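Long-range contact in type VI secretion system component (Escherichia coli O6, PDB 2P5Z), which is a component of the type VI secretion system that resembles the phage T4 tail proteins gp27 and gp5: residues M145-Y158 against L194-S206. Sequence-based numbering, arbitrary orientation.
Sequences MRGQDFVFNLKSEY and LKIEVIEFYDDQS
A parallel strand pair at one side of a three-stranded mixed sheet joins 150-153 to 196-202, with the two axes at 18°. Register is fixed by Ile199 N donating to Asp149 O, Val151 N to Ile199 O, Phe201 N to Val151 O (3.0 Å) and Asn153 N to Phe201 O. Phe150, Phe152, Ile199 and Phe201 project to one face. There the rings of Phe152 and Phe201 form an offset stack, centroids 4.3 Å apart and planes at 8°; both have CG anti to the carbonyl carbon (chi1 -59° in Phe201), which sends the side chains the same way. The other face of Phe201 receives Ile199 CG2, so its ring is sandwiched. Strand 185-191 pairs antiparallel with 196-202, making the latter the middle strand, while Phe201 and Phe150 also meet helices 171-182 and 131-140, respectively: this face packs against helices within the phage tail baseplate-like region. On the reverse face Asn153 runs alongside Tyr202, Asn153 ND2 lying 3.2 Å from Tyr202 CE1.

Past the strands, the Asp203 carboxylate gathers the loop 155-158. Asp203 OD1 accepts from Lys155 N at 2.8 Å on its syn side; Asp203 OD2 takes Ser156 N, syn, and Tyr158 OH, anti, the latter at 2.6 Å, both from the same face of the carboxylate plane. Three donors thus hold this buried acid, which would favour its ionised form. Water 1 lies 2.8 Å from Asn153 O and accepts from Asp203 N (2.9 Å), bridging the two segments.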
loop_
_atom_site.group_PDB
_atom_site.type_symbol
_atom_site.label_atom_id
_atom_site.label_comp_id
_atom_site.label_asym_id
_atom_site.label_seq_id
_atom_site.Cartn_x
_atom_site.Cartn_y
_atom_site.Cartn_z
ATOM N N MET A 145 -8.084 29.438 13.325
ATOM C CA MET A 145 -7.428 29.238 14.592
ATOM C C MET A 145 -6.728 30.532 14.994
ATOM O O MET A 145 -6.263 31.276 14.125
ATOM C CB MET A 145 -6.504 28.019 14.530
ATOM C CG MET A 145 -7.302 26.688 14.538
ATOM S SD MET A 145 -6.320 25.211 14.853
ATOM C CE MET A 145 -4.860 25.892 15.565
ATOM N N ARG A 146 -6.659 30.792 16.306
ATOM C CA ARG A 146 -6.464 32.151 16.809
ATOM C C ARG A 146 -5.398 32.394 17.861
ATOM O O ARG A 146 -5.713 33.053 18.854
ATOM C CB ARG A 146 -7.745 32.624 17.498
ATOM C CG ARG A 146 -9.007 32.638 16.707
ATOM C CD ARG A 146 -10.146 32.563 17.688
ATOM N NE ARG A 146 -11.028 33.709 17.543
ATOM C CZ ARG A 146 -10.847 34.885 18.146
ATOM N NH1 ARG A 146 -9.807 35.076 18.957
ATOM N NH2 ARG A 146 -11.712 35.876 17.939
ATOM N N GLY A 147 -4.167 31.923 17.724
ATOM C CA GLY A 147 -3.121 32.352 18.690
ATOM C C GLY A 147 -3.200 31.760 20.102
ATOM O O GLY A 147 -2.180 31.471 20.746
ATOM N N GLN A 148 -4.421 31.607 20.600
ATOM C CA GLN A 148 -4.679 30.836 21.786
ATOM C C GLN A 148 -4.670 29.353 21.405
ATOM O O GLN A 148 -4.292 28.507 22.219
ATOM C CB GLN A 148 -6.024 31.237 22.410
ATOM C CG GLN A 148 -7.194 31.239 21.443
ATOM C CD GLN A 148 -8.537 31.362 22.138
ATOM O OE1 GLN A 148 -8.747 32.260 22.953
ATOM N NE2 GLN A 148 -9.462 30.463 21.809
ATOM N N ASP A 149 -5.057 29.048 20.164
ATOM C CA ASP A 149 -5.163 27.669 19.704
ATOM C C ASP A 149 -3.832 26.968 19.372
ATOM O O ASP A 149 -3.826 25.760 19.154
ATOM C CB ASP A 149 -6.061 27.605 18.487
ATOM C CG ASP A 149 -7.450 28.106 18.758
ATOM O OD1 ASP A 149 -7.994 27.764 19.816
ATOM O OD2 ASP A 149 -8.018 28.813 17.894
ATOM N N PHE A 150 -2.721 27.710 19.332
ATOM C CA PHE A 150 -1.393 27.174 18.961
ATOM C C PHE A 150 -0.316 28.142 19.392
ATOM O O PHE A 150 -0.621 29.294 19.627
ATOM C CB PHE A 150 -1.262 26.952 17.448
ATOM C CG PHE A 150 -1.379 28.219 16.624
ATOM C CD1 PHE A 150 -2.625 28.662 16.183
ATOM C CD2 PHE A 150 -0.251 28.950 16.270
ATOM C CE1 PHE A 150 -2.748 29.806 15.434
ATOM C CE2 PHE A 150 -0.374 30.103 15.521
ATOM C CZ PHE A 150 -1.626 30.530 15.103
ATOM N N VAL A 151 0.939 27.696 19.439
ATOM C CA VAL A 151 2.072 28.495 19.909
ATOM C C VAL A 151 3.345 27.880 19.327
ATOM O O VAL A 151 3.478 26.656 19.307
ATOM C CB VAL A 151 2.175 28.501 21.481
ATOM C CG1 VAL A 151 3.605 28.724 21.974
ATOM C CG2 VAL A 151 1.303 29.575 22.100
ATOM N N PHE A 152 4.270 28.721 18.855
ATOM C CA PHE A 152 5.571 28.270 18.369
ATOM C C PHE A 152 6.639 28.599 19.396
ATOM O O PHE A 152 6.706 29.734 19.847
ATOM C CB PHE A 152 5.929 28.977 17.053
ATOM C CG PHE A 152 5.122 28.520 15.878
ATOM C CD1 PHE A 152 5.584 27.498 15.061
ATOM C CD2 PHE A 152 3.906 29.101 15.585
ATOM C CE1 PHE A 152 4.840 27.062 13.976
ATOM C CE2 PHE A 152 3.158 28.665 14.509
ATOM C CZ PHE A 152 3.627 27.653 13.699
ATOM N N ASN A 153 7.469 27.626 19.771
ATOM C CA ASN A 153 8.627 27.881 20.643
ATOM C C ASN A 153 9.866 27.282 19.992
ATOM O O ASN A 153 10.474 26.332 20.498
ATOM C CB ASN A 153 8.455 27.307 22.062
ATOM C CG ASN A 153 7.064 27.541 22.641
ATOM O OD1 ASN A 153 6.771 28.608 23.189
ATOM N ND2 ASN A 153 6.203 26.529 22.536
ATOM N N LEU A 154 10.238 27.843 18.854
ATOM C CA LEU A 154 11.329 27.292 18.085
ATOM C C LEU A 154 12.646 27.873 18.571
ATOM O O LEU A 154 12.711 29.037 18.968
ATOM C CB LEU A 154 11.084 27.571 16.610
ATOM C CG LEU A 154 9.715 27.048 16.169
ATOM C CD1 LEU A 154 9.460 27.426 14.746
ATOM C CD2 LEU A 154 9.603 25.525 16.345
ATOM N N LYS A 155 13.688 27.050 18.587
ATOM C CA LYS A 155 14.993 27.524 19.018
ATOM C C LYS A 155 15.822 27.921 17.809
ATOM O O LYS A 155 16.502 28.949 17.831
ATOM C CB LYS A 155 15.726 26.470 19.856
ATOM C CG LYS A 155 15.299 26.436 21.314
ATOM C CD LYS A 155 15.767 27.661 22.083
ATOM C CE LYS A 155 14.860 27.926 23.273
ATOM N NZ LYS A 155 13.510 28.340 22.808
ATOM N N SER A 156 15.756 27.107 16.759
ATOM C CA SER A 156 16.412 27.423 15.496
ATOM C C SER A 156 15.702 28.528 14.709
ATOM O O SER A 156 14.530 28.831 14.950
ATOM C CB SER A 156 16.540 26.171 14.636
ATOM O OG SER A 156 17.610 25.372 15.092
ATOM N N GLU A 157 16.430 29.134 13.773
ATOM C CA GLU A 157 15.870 30.176 12.902
ATOM C C GLU A 157 15.606 29.610 11.521
ATOM O O GLU A 157 16.424 28.864 10.981
ATOM C CB GLU A 157 16.804 31.383 12.813
ATOM C CG GLU A 157 16.763 32.266 14.052
ATOM C CD GLU A 157 17.469 33.598 13.853
ATOM O OE1 GLU A 157 18.716 33.638 13.957
ATOM O OE2 GLU A 157 16.769 34.608 13.608
ATOM N N TYR A 158 14.458 29.955 10.956
ATOM C CA TYR A 158 14.049 29.347 9.696
ATOM C C TYR A 158 14.060 30.361 8.575
ATOM O O TYR A 158 13.426 31.407 8.676
ATOM C CB TYR A 158 12.693 28.634 9.832
ATOM C CG TYR A 158 12.811 27.507 10.818
ATOM C CD1 TYR A 158 12.497 27.691 12.163
ATOM C CD2 TYR A 158 13.309 26.280 10.424
ATOM C CE1 TYR A 158 12.665 26.676 13.068
ATOM C CE2 TYR A 158 13.472 25.267 11.319
ATOM C CZ TYR A 158 13.148 25.465 12.637
ATOM O OH TYR A 158 13.319 24.437 13.525
ATOM N N LEU A 194 -9.378 28.250 29.267
ATOM C CA LEU A 194 -10.193 28.397 28.079
ATOM C C LEU A 194 -10.937 27.112 27.743
ATOM O O LEU A 194 -11.931 27.151 27.014
ATOM C CB LEU A 194 -9.345 28.881 26.899
ATOM C CG LEU A 194 -8.672 30.256 27.030
ATOM C CD1 LEU A 194 -7.732 30.526 25.866
ATOM C CD2 LEU A 194 -9.717 31.361 27.141
ATOM N N LYS A 195 -10.462 25.994 28.306
ATOM C CA LYS A 195 -11.011 24.636 28.062
ATOM C C LYS A 195 -10.877 24.225 26.600
ATOM O O LYS A 195 -11.871 23.911 25.932
ATOM C CB LYS A 195 -12.461 24.482 28.540
ATOM C CG LYS A 195 -12.632 24.573 30.032
ATOM C CD LYS A 195 -14.100 24.760 30.395
ATOM C CE LYS A 195 -14.371 24.275 31.810
ATOM N NZ LYS A 195 -13.170 24.447 32.695
ATOM N N ILE A 196 -9.644 24.268 26.105
ATOM C CA ILE A 196 -9.375 23.976 24.714
ATOM C C ILE A 196 -8.039 23.281 24.619
ATOM O O ILE A 196 -7.211 23.374 25.536
ATOM C CB ILE A 196 -9.297 25.266 23.824
ATOM C CG1 ILE A 196 -8.350 26.300 24.441
ATOM C CG2 ILE A 196 -10.689 25.854 23.525
ATOM C CD1 ILE A 196 -7.765 27.292 23.451
ATOM N N GLU A 197 -7.841 22.586 23.504
ATOM C CA GLU A 197 -6.546 22.001 23.166
ATOM C C GLU A 197 -5.700 22.991 22.365
ATOM O O GLU A 197 -6.210 23.719 21.510
ATOM C CB GLU A 197 -6.731 20.679 22.401
ATOM C CG GLU A 197 -6.940 20.778 20.882
ATOM C CD GLU A 197 -8.356 21.194 20.441
ATOM O OE1 GLU A 197 -9.188 21.595 21.286
ATOM O OE2 GLU A 197 -8.641 21.113 19.218
ATOM N N VAL A 198 -4.407 23.006 22.665
ATOM C CA VAL A 198 -3.447 23.951 22.118
ATOM C C VAL A 198 -2.312 23.156 21.469
ATOM O O VAL A 198 -1.710 22.301 22.132
ATOM C CB VAL A 198 -2.840 24.838 23.258
ATOM C CG1 VAL A 198 -1.739 25.740 22.737
ATOM C CG2 VAL A 198 -3.927 25.660 23.980
ATOM N N ILE A 199 -2.024 23.429 20.188
ATOM C CA ILE A 199 -0.884 22.830 19.473
ATOM C C ILE A 199 0.419 23.544 19.793
ATOM O O ILE A 199 0.561 24.724 19.538
ATOM C CB ILE A 199 -1.056 22.956 17.948
ATOM C CG1 ILE A 199 -2.443 22.478 17.509
ATOM C CG2 ILE A 199 0.072 22.230 17.214
ATOM C CD1 ILE A 199 -2.808 22.925 16.122
ATOM N N GLU A 200 1.401 22.845 20.327
ATOM C CA GLU A 200 2.637 23.512 20.626
ATOM C C GLU A 200 3.708 22.953 19.756
ATOM O O GLU A 200 3.915 21.751 19.747
ATOM C CB GLU A 200 2.995 23.346 22.098
ATOM C CG GLU A 200 1.830 23.679 23.017
ATOM C CD GLU A 200 2.221 23.727 24.461
ATOM O OE1 GLU A 200 3.298 23.188 24.804
ATOM O OE2 GLU A 200 1.438 24.307 25.251
ATOM N N PHE A 201 4.397 23.829 19.033
ATOM C CA PHE A 201 5.463 23.434 18.122
ATOM C C PHE A 201 6.822 23.636 18.773
ATOM O O PHE A 201 7.027 24.612 19.507
ATOM C CB PHE A 201 5.413 24.257 16.831
ATOM C CG PHE A 201 4.111 24.133 16.052
ATOM C CD1 PHE A 201 3.950 23.135 15.085
ATOM C CD2 PHE A 201 3.079 25.043 16.245
ATOM C CE1 PHE A 201 2.782 23.034 14.335
ATOM C CE2 PHE A 201 1.903 24.948 15.502
ATOM C CZ PHE A 201 1.760 23.932 14.534
ATOM N N TYR A 202 7.752 22.716 18.506
ATOM C CA TYR A 202 9.116 22.796 19.032
ATOM C C TYR A 202 10.061 22.156 18.036
ATOM O O TYR A 202 9.630 21.347 17.209
ATOM C CB TYR A 202 9.269 22.010 20.339
ATOM C CG TYR A 202 8.338 22.384 21.453
ATOM C CD1 TYR A 202 8.604 23.479 22.271
ATOM C CD2 TYR A 202 7.190 21.651 21.687
ATOM C CE1 TYR A 202 7.766 23.812 23.307
ATOM C CE2 TYR A 202 6.338 21.986 22.702
ATOM C CZ TYR A 202 6.628 23.064 23.512
ATOM O OH TYR A 202 5.758 23.408 24.517
ATOM N N ASP A 203 11.348 22.486 18.154
ATOM C CA ASP A 203 12.387 21.896 17.328
ATOM C C ASP A 203 13.574 21.299 18.092
ATOM O O ASP A 203 14.509 20.750 17.475
ATOM C CB ASP A 203 12.860 22.860 16.225
ATOM C CG ASP A 203 13.367 24.217 16.748
ATOM O OD1 ASP A 203 13.896 24.314 17.875
ATOM O OD2 ASP A 203 13.265 25.208 15.977
ATOM N N ASP A 204 13.545 21.399 19.421
ATOM C CA ASP A 204 14.613 20.799 20.228
ATOM C C ASP A 204 14.161 20.259 21.584
ATOM O O ASP A 204 12.997 20.408 21.982
ATOM C CB ASP A 204 15.785 21.778 20.412
ATOM C CG ASP A 204 15.506 22.846 21.458
ATOM O OD1 ASP A 204 14.329 23.238 21.665
ATOM O OD2 ASP A 204 16.480 23.309 22.080
ATOM N N GLN A 205 15.125 19.685 22.301
ATOM C CA GLN A 205 14.936 19.104 23.632
ATOM C C GLN A 205 14.407 20.042 24.730
ATOM O O GLN A 205 13.907 19.581 25.752
ATOM C CB GLN A 205 16.234 18.435 24.058
ATOM C CG GLN A 205 17.374 18.800 23.148
ATOM C CD GLN A 205 18.121 17.591 22.656
ATOM O OE1 GLN A 205 18.567 17.544 21.512
ATOM N NE2 GLN A 205 18.263 16.596 23.518
ATOM N N SER A 206 14.477 21.351 24.509
ATOM C CA SER A 206 13.917 22.308 25.453
ATOM C C SER A 206 12.389 22.389 25.355
ATOM O O SER A 206 11.742 23.140 26.083
ATOM C CB SER A 206 14.546 23.684 25.251
ATOM O OG SER A 206 14.166 24.227 24.000
HETATM O O HOH W 1 12.075 23.997 20.570
#